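Local atomic coordinates of alkylhydroperoxidase AhpD core: uncharacterized peroxidase-related protein (Ralstonia eutropha, PDB entry 2PRR), a protein that is uncharacterised but, as a member of the AhpD-like carboxymuconolactone decarboxylase family, probably acts as a peroxidase that reduces hydroperoxides. Residues F37-V41 against M181-F187; A80-N85 against A131-K136. All coordinates share one frame; numbering follows the deposited sequence.

Interaction 1: F37-V41 against M181-F187; sequences FVPNV and MRPNDEF
The Phe37 ring lies with one face over the side chain of Glu186 and turns an edge toward Phe187, where the loop leading into helix 40-45 meets the tail that follows helix 156-179 in this all-helical AhpD-like fold. Glu186 contributes a CH-pi contact, its CB 4.0 Å from the centroid of the Phe37 ring, and a bend at chi2 (79°) folds its carboxylate back over the same ring, the two planes nearly parallel. Against Phe187 the pair is T-shaped: the CZ corner of Phe37 points at the Phe187 face, with planes 73° apart, while Pro39 CB sits at that ring's edge.

Beside the rings, the buried amide of Asn184 spans Pro39, bonding to Val38 and Asn40 on either side of it in the sequence. Asn184 OD1 accepts a hydrogen bond from the backbone N of Asn40 on an in-plane lone pair, at 2.9 Å. Asn184 ND2 donates to Val38 O at 3.1 Å, coming from above that carbonyl plane, and makes a weak bond to Asn40 OD1. With both ends of the amide engaged, its flip is fixed. Farther along, the selenium of selenomethionine Met181 rests on Val41, next to Tyr89 of helix 88-102, and Arg182 sends its guanidinium away to Asp119 of the second subunit. The backbone carbonyl of Arg182 stays in the contact: Asn40 ND2 donates to Arg182 O at 2.8 Å, nearly straight at 167°.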
loop_
_atom_site.group_PDB
_atom_site.type_symbol
_atom_site.label_atom_id
_atom_site.label_comp_id
_atom_site.label_asym_id
_atom_site.label_seq_id
_atom_site.Cartn_x
_atom_site.Cartn_y
_atom_site.Cartn_z
ATOM N N PHE D 37 29.039 -28.948 0.917
ATOM C CA PHE D 37 27.692 -29.217 1.357
ATOM C C PHE D 37 26.800 -28.937 0.178
ATOM O O PHE D 37 27.189 -28.233 -0.753
ATOM C CB PHE D 37 27.306 -28.323 2.562
ATOM C CG PHE D 37 27.114 -26.864 2.216
ATOM C CD1 PHE D 37 28.207 -26.029 2.041
ATOM C CD2 PHE D 37 25.843 -26.324 2.084
ATOM C CE1 PHE D 37 28.039 -24.688 1.724
ATOM C CE2 PHE D 37 25.675 -24.989 1.773
ATOM C CZ PHE D 37 26.775 -24.171 1.593
ATOM N N VAL D 38 25.597 -29.483 0.222
ATOM C CA VAL D 38 24.659 -29.273 -0.850
ATOM C C VAL D 38 23.655 -28.227 -0.422
ATOM O O VAL D 38 22.868 -28.474 0.497
ATOM C CB VAL D 38 23.902 -30.561 -1.239
ATOM C CG1 VAL D 38 22.872 -30.244 -2.364
ATOM C CG2 VAL D 38 24.895 -31.653 -1.698
ATOM N N PRO D 39 23.702 -27.047 -1.060
ATOM C CA PRO D 39 22.689 -26.039 -0.794
ATOM C C PRO D 39 21.325 -26.679 -0.904
ATOM O O PRO D 39 21.084 -27.487 -1.789
ATOM C CB PRO D 39 22.903 -25.034 -1.905
ATOM C CG PRO D 39 24.368 -25.127 -2.169
ATOM C CD PRO D 39 24.713 -26.560 -2.007
ATOM N N ASN D 40 20.424 -26.310 -0.011
ATOM C CA ASN D 40 19.123 -26.965 0.048
ATOM C C ASN D 40 18.211 -26.760 -1.148
ATOM O O ASN D 40 17.298 -27.546 -1.354
ATOM C CB ASN D 40 18.435 -26.646 1.387
ATOM C CG ASN D 40 19.179 -27.259 2.578
ATOM O OD1 ASN D 40 19.905 -28.272 2.438
ATOM N ND2 ASN D 40 19.030 -26.639 3.750
ATOM N N VAL D 41 18.477 -25.756 -1.970
ATOM C CA VAL D 41 17.637 -25.498 -3.150
ATOM C C VAL D 41 17.702 -26.721 -4.097
ATOM O O VAL D 41 16.694 -27.080 -4.709
ATOM C CB VAL D 41 18.070 -24.177 -3.900
ATOM C CG1 VAL D 41 19.503 -24.299 -4.480
ATOM C CG2 VAL D 41 17.064 -23.769 -5.013
HETATM N N MSE D 181 11.564 -23.354 2.063
HETATM C CA MSE D 181 12.935 -23.738 1.760
HETATM C C MSE D 181 13.857 -23.106 2.805
HETATM O O MSE D 181 13.787 -21.899 3.058
HETATM C CB MSE D 181 13.295 -23.341 0.347
HETATM C CG MSE D 181 14.549 -24.077 -0.173
HETATM SE SE MSE D 181 15.047 -23.211 -1.683
HETATM C CE MSE D 181 13.683 -23.863 -2.727
ATOM N N ARG D 182 14.685 -23.943 3.440
ATOM C CA ARG D 182 15.539 -23.526 4.550
ATOM C C ARG D 182 17.003 -23.323 4.169
ATOM O O ARG D 182 17.660 -24.254 3.662
ATOM C CB ARG D 182 15.460 -24.551 5.688
ATOM C CG ARG D 182 16.134 -24.089 6.974
ATOM C CD ARG D 182 16.356 -25.207 8.004
ATOM N NE ARG D 182 17.197 -24.718 9.106
ATOM C CZ ARG D 182 16.743 -24.069 10.182
ATOM N NH1 ARG D 182 15.453 -23.862 10.386
ATOM N NH2 ARG D 182 17.602 -23.641 11.090
ATOM N N PRO D 183 17.525 -22.112 4.444
ATOM C CA PRO D 183 18.922 -21.852 4.155
ATOM C C PRO D 183 19.852 -22.689 5.040
ATOM O O PRO D 183 19.594 -22.878 6.235
ATOM C CB PRO D 183 19.088 -20.358 4.426
ATOM C CG PRO D 183 17.842 -19.924 5.204
ATOM C CD PRO D 183 16.815 -20.945 5.031
ATOM N N ASN D 184 20.921 -23.188 4.434
ATOM C CA ASN D 184 21.896 -23.993 5.137
ATOM C C ASN D 184 22.639 -23.154 6.167
ATOM O O ASN D 184 22.782 -21.947 6.009
ATOM C CB ASN D 184 22.913 -24.611 4.161
ATOM C CG ASN D 184 22.264 -25.329 3.017
ATOM O OD1 ASN D 184 21.665 -24.705 2.123
ATOM N ND2 ASN D 184 22.409 -26.639 2.998
ATOM N N ASP D 185 23.109 -23.814 7.223
ATOM C CA ASP D 185 23.811 -23.155 8.319
ATOM C C ASP D 185 25.074 -22.464 7.858
ATOM O O ASP D 185 25.445 -21.426 8.380
ATOM C CB ASP D 185 24.194 -24.182 9.407
ATOM C CG ASP D 185 23.002 -24.678 10.231
ATOM O OD1 ASP D 185 21.842 -24.270 9.984
ATOM O OD2 ASP D 185 23.251 -25.497 11.144
ATOM N N GLU D 186 25.731 -23.058 6.880
ATOM C CA GLU D 186 26.996 -22.563 6.387
ATOM C C GLU D 186 26.891 -21.183 5.750
ATOM O O GLU D 186 27.836 -20.399 5.826
ATOM C CB GLU D 186 27.600 -23.521 5.361
ATOM C CG GLU D 186 27.969 -24.908 5.880
ATOM C CD GLU D 186 26.789 -25.847 6.005
ATOM O OE1 GLU D 186 25.616 -25.396 5.939
ATOM O OE2 GLU D 186 27.040 -27.045 6.181
ATOM N N PHE D 187 25.766 -20.889 5.110
ATOM C CA PHE D 187 25.595 -19.582 4.473
ATOM C C PHE D 187 25.620 -18.400 5.442
ATOM O O PHE D 187 26.156 -17.346 5.093
ATOM C CB PHE D 187 24.284 -19.511 3.675
ATOM C CG PHE D 187 24.262 -20.375 2.444
ATOM C CD1 PHE D 187 25.262 -20.264 1.479
ATOM C CD2 PHE D 187 23.193 -21.224 2.201
ATOM C CE1 PHE D 187 25.231 -21.021 0.342
ATOM C CE2 PHE D 187 23.157 -21.992 1.059
ATOM C CZ PHE D 187 24.192 -21.897 0.126
#

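Interaction 2: A80-N85 against A131-K136; sequences ATSAAN and ALKVCK
Leu132 reaches across to two alanines one helical turn apart, forming part of the apolar contact between helix 71-84 and helix 122-137. Its two methyls divide the work: Leu132 CD2 meets Ala80 CB at 3.8 Å, whereas CD1 meets Ala84 CB at 3.9 Å. The small alanine side chains allow the branched end of Leu132 to lie along the neighbouring helix. Deeper in, Thr81 turns its CG2 methyl toward Ala131 CB and Cys135 CB. The thiol of Cys135, with SG anti to the backbone N (chi1 -176°), is directed at the same threonine, SG standing 3.9 Å from Thr81 CB. The hydroxyl of Thr81 is engaged within its own helix by Ile77 O.

Polar contacts gather where helix 71-84 ends. Lys136 bends at chi2 (-68°) and then runs extended past Ala84, with Lys136 CE packed tightly at 3.5 Å from Ala84 CB. This course delivers NZ to two oxygens: Lys136 NZ donates to Asn85 OD1 at 2.8 Å, tilted from the amide's carbonyl plane, and makes a weak bond to Ala84 O. The ammonium thus sits at the C-terminal end of helix 71-84, beside the main-chain carbonyl of Ala84, where the helix dipole would be expected to attract a positive charge. Asn85 is held from its other end too, as ND2 donates to Asn173 of helix 156-179.

A water adds an indirect link, donating to Asn85 OD1 and, at 3.2 Å, to Cys135 O. That backbone carbonyl also accepts a bond from Arg174 of the third subunit, so the contact adjoins a subunit interface. Running in broadly the same direction, the two helix segments cross at -38° with axes 9.8 Å apart and pack side by side within the all-helical AhpD-like fold, joining a helix of the carboxymuconolactone decarboxylase family region to a later one.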
loop_
_atom_site.group_PDB
_atom_site.type_symbol
_atom_site.label_atom_id
_atom_site.label_comp_id
_atom_site.label_asym_id
_atom_site.label_seq_id
_atom_site.Cartn_x
_atom_site.Cartn_y
_atom_site.Cartn_z
ATOM N N ALA D 80 18.743 -7.749 -2.989
ATOM C CA ALA D 80 17.798 -6.633 -2.783
ATOM C C ALA D 80 16.379 -7.005 -3.140
ATOM O O ALA D 80 15.441 -6.592 -2.471
ATOM C CB ALA D 80 18.234 -5.381 -3.548
ATOM N N THR D 81 16.227 -7.771 -4.215
ATOM C CA THR D 81 14.921 -8.196 -4.707
ATOM C C THR D 81 14.298 -9.246 -3.794
ATOM O O THR D 81 13.088 -9.171 -3.482
ATOM C CB THR D 81 14.996 -8.630 -6.187
ATOM O OG1 THR D 81 15.954 -9.707 -6.392
ATOM C CG2 THR D 81 15.378 -7.414 -7.031
ATOM N N SER D 82 15.145 -10.144 -3.298
ATOM C CA SER D 82 14.781 -11.202 -2.351
ATOM C C SER D 82 14.421 -10.648 -1.005
ATOM O O SER D 82 13.547 -11.174 -0.302
ATOM C CB SER D 82 15.959 -12.143 -2.146
ATOM O OG SER D 82 16.476 -12.555 -3.394
ATOM N N ALA D 83 15.160 -9.626 -0.615
ATOM C CA ALA D 83 14.897 -8.931 0.609
ATOM C C ALA D 83 13.492 -8.303 0.496
ATOM O O ALA D 83 12.715 -8.423 1.432
ATOM C CB ALA D 83 15.978 -7.888 0.894
ATOM N N ALA D 84 13.163 -7.691 -0.642
ATOM C CA ALA D 84 11.786 -7.086 -0.903
ATOM C C ALA D 84 10.620 -8.067 -0.857
ATOM O O ALA D 84 9.495 -7.695 -0.532
ATOM C CB ALA D 84 11.776 -6.464 -2.222
ATOM N N ASN D 85 10.888 -9.304 -1.270
ATOM C CA ASN D 85 9.962 -10.434 -1.234
ATOM C C ASN D 85 10.031 -11.185 0.093
ATOM O O ASN D 85 9.287 -12.163 0.296
ATOM C CB ASN D 85 10.319 -11.434 -2.360
ATOM C CG ASN D 85 9.935 -10.928 -3.717
ATOM O OD1 ASN D 85 9.024 -10.103 -3.851
ATOM N ND2 ASN D 85 10.600 -11.429 -4.745
ATOM N N ALA D 131 16.232 -2.752 -10.849
ATOM C CA ALA D 131 15.871 -4.070 -10.331
ATOM C C ALA D 131 14.629 -4.019 -9.441
ATOM O O ALA D 131 13.737 -4.843 -9.570
ATOM C CB ALA D 131 17.011 -4.623 -9.538
ATOM N N LEU D 132 14.587 -3.072 -8.512
ATOM C CA LEU D 132 13.434 -2.957 -7.618
ATOM C C LEU D 132 12.160 -2.599 -8.333
ATOM O O LEU D 132 11.107 -3.099 -7.947
ATOM C CB LEU D 132 13.700 -2.016 -6.438
ATOM C CG LEU D 132 14.241 -2.685 -5.150
ATOM C CD1 LEU D 132 13.242 -3.690 -4.607
ATOM C CD2 LEU D 132 15.594 -3.376 -5.310
ATOM N N LYS D 133 12.259 -1.793 -9.394
ATOM C CA LYS D 133 11.095 -1.422 -10.219
ATOM C C LYS D 133 10.547 -2.621 -11.017
ATOM O O LYS D 133 9.328 -2.817 -11.138
ATOM C CB LYS D 133 11.444 -0.290 -11.190
ATOM C CG LYS D 133 10.183 0.318 -11.811
ATOM C CD LYS D 133 10.442 1.480 -12.741
ATOM C CE LYS D 133 9.082 2.239 -12.973
ATOM N NZ LYS D 133 9.131 3.338 -14.003
ATOM N N VAL D 134 11.460 -3.404 -11.590
ATOM C CA VAL D 134 11.093 -4.598 -12.295
ATOM C C VAL D 134 10.452 -5.554 -11.287
ATOM O O VAL D 134 9.432 -6.179 -11.562
ATOM C CB VAL D 134 12.345 -5.310 -12.889
ATOM C CG1 VAL D 134 11.975 -6.657 -13.456
ATOM C CG2 VAL D 134 13.032 -4.453 -13.934
ATOM N N CYS D 135 11.092 -5.676 -10.126
ATOM C CA CYS D 135 10.640 -6.555 -9.070
ATOM C C CYS D 135 9.224 -6.232 -8.622
ATOM O O CYS D 135 8.409 -7.113 -8.613
ATOM C CB CYS D 135 11.591 -6.478 -7.880
ATOM S SG CYS D 135 11.201 -7.595 -6.539
ATOM N N LYS D 136 8.914 -4.971 -8.325
ATOM C CA LYS D 136 7.570 -4.604 -7.804
ATOM C C LYS D 136 6.628 -3.776 -8.691
ATOM O O LYS D 136 5.453 -3.617 -8.351
ATOM C CB LYS D 136 7.727 -3.802 -6.512
ATOM C CG LYS D 136 8.451 -4.507 -5.376
ATOM C CD LYS D 136 7.698 -5.704 -4.774
ATOM C CE LYS D 136 8.633 -6.382 -3.717
ATOM N NZ LYS D 136 8.118 -7.618 -3.010
HETATM O O HOH W 1 7.869 -9.115 -6.180
#

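Interaction 2 is nested along the chain within the loop that interaction 1 closes: 37-41 comes first, then 80-85 and 131-136, and finally 181-187. Their centres lie 22 Å apart on opposite sides of the chain's centre, and their nearest atoms are about 11 Å from each other, so the two do not touch. Helix 88-102 touches residues of both contacts, while helix 156-179 packs on interaction 2 and leads along the chain into 181-187. Interaction 1 joins the N-terminal part to the C-terminal tail, whereas interaction 2 pairs helix 71-84 with helix 122-137 in a buried contact. Each also borders a different subunit, the second at 181-187 and the third at 131-136, consistent with a six-chain assembly.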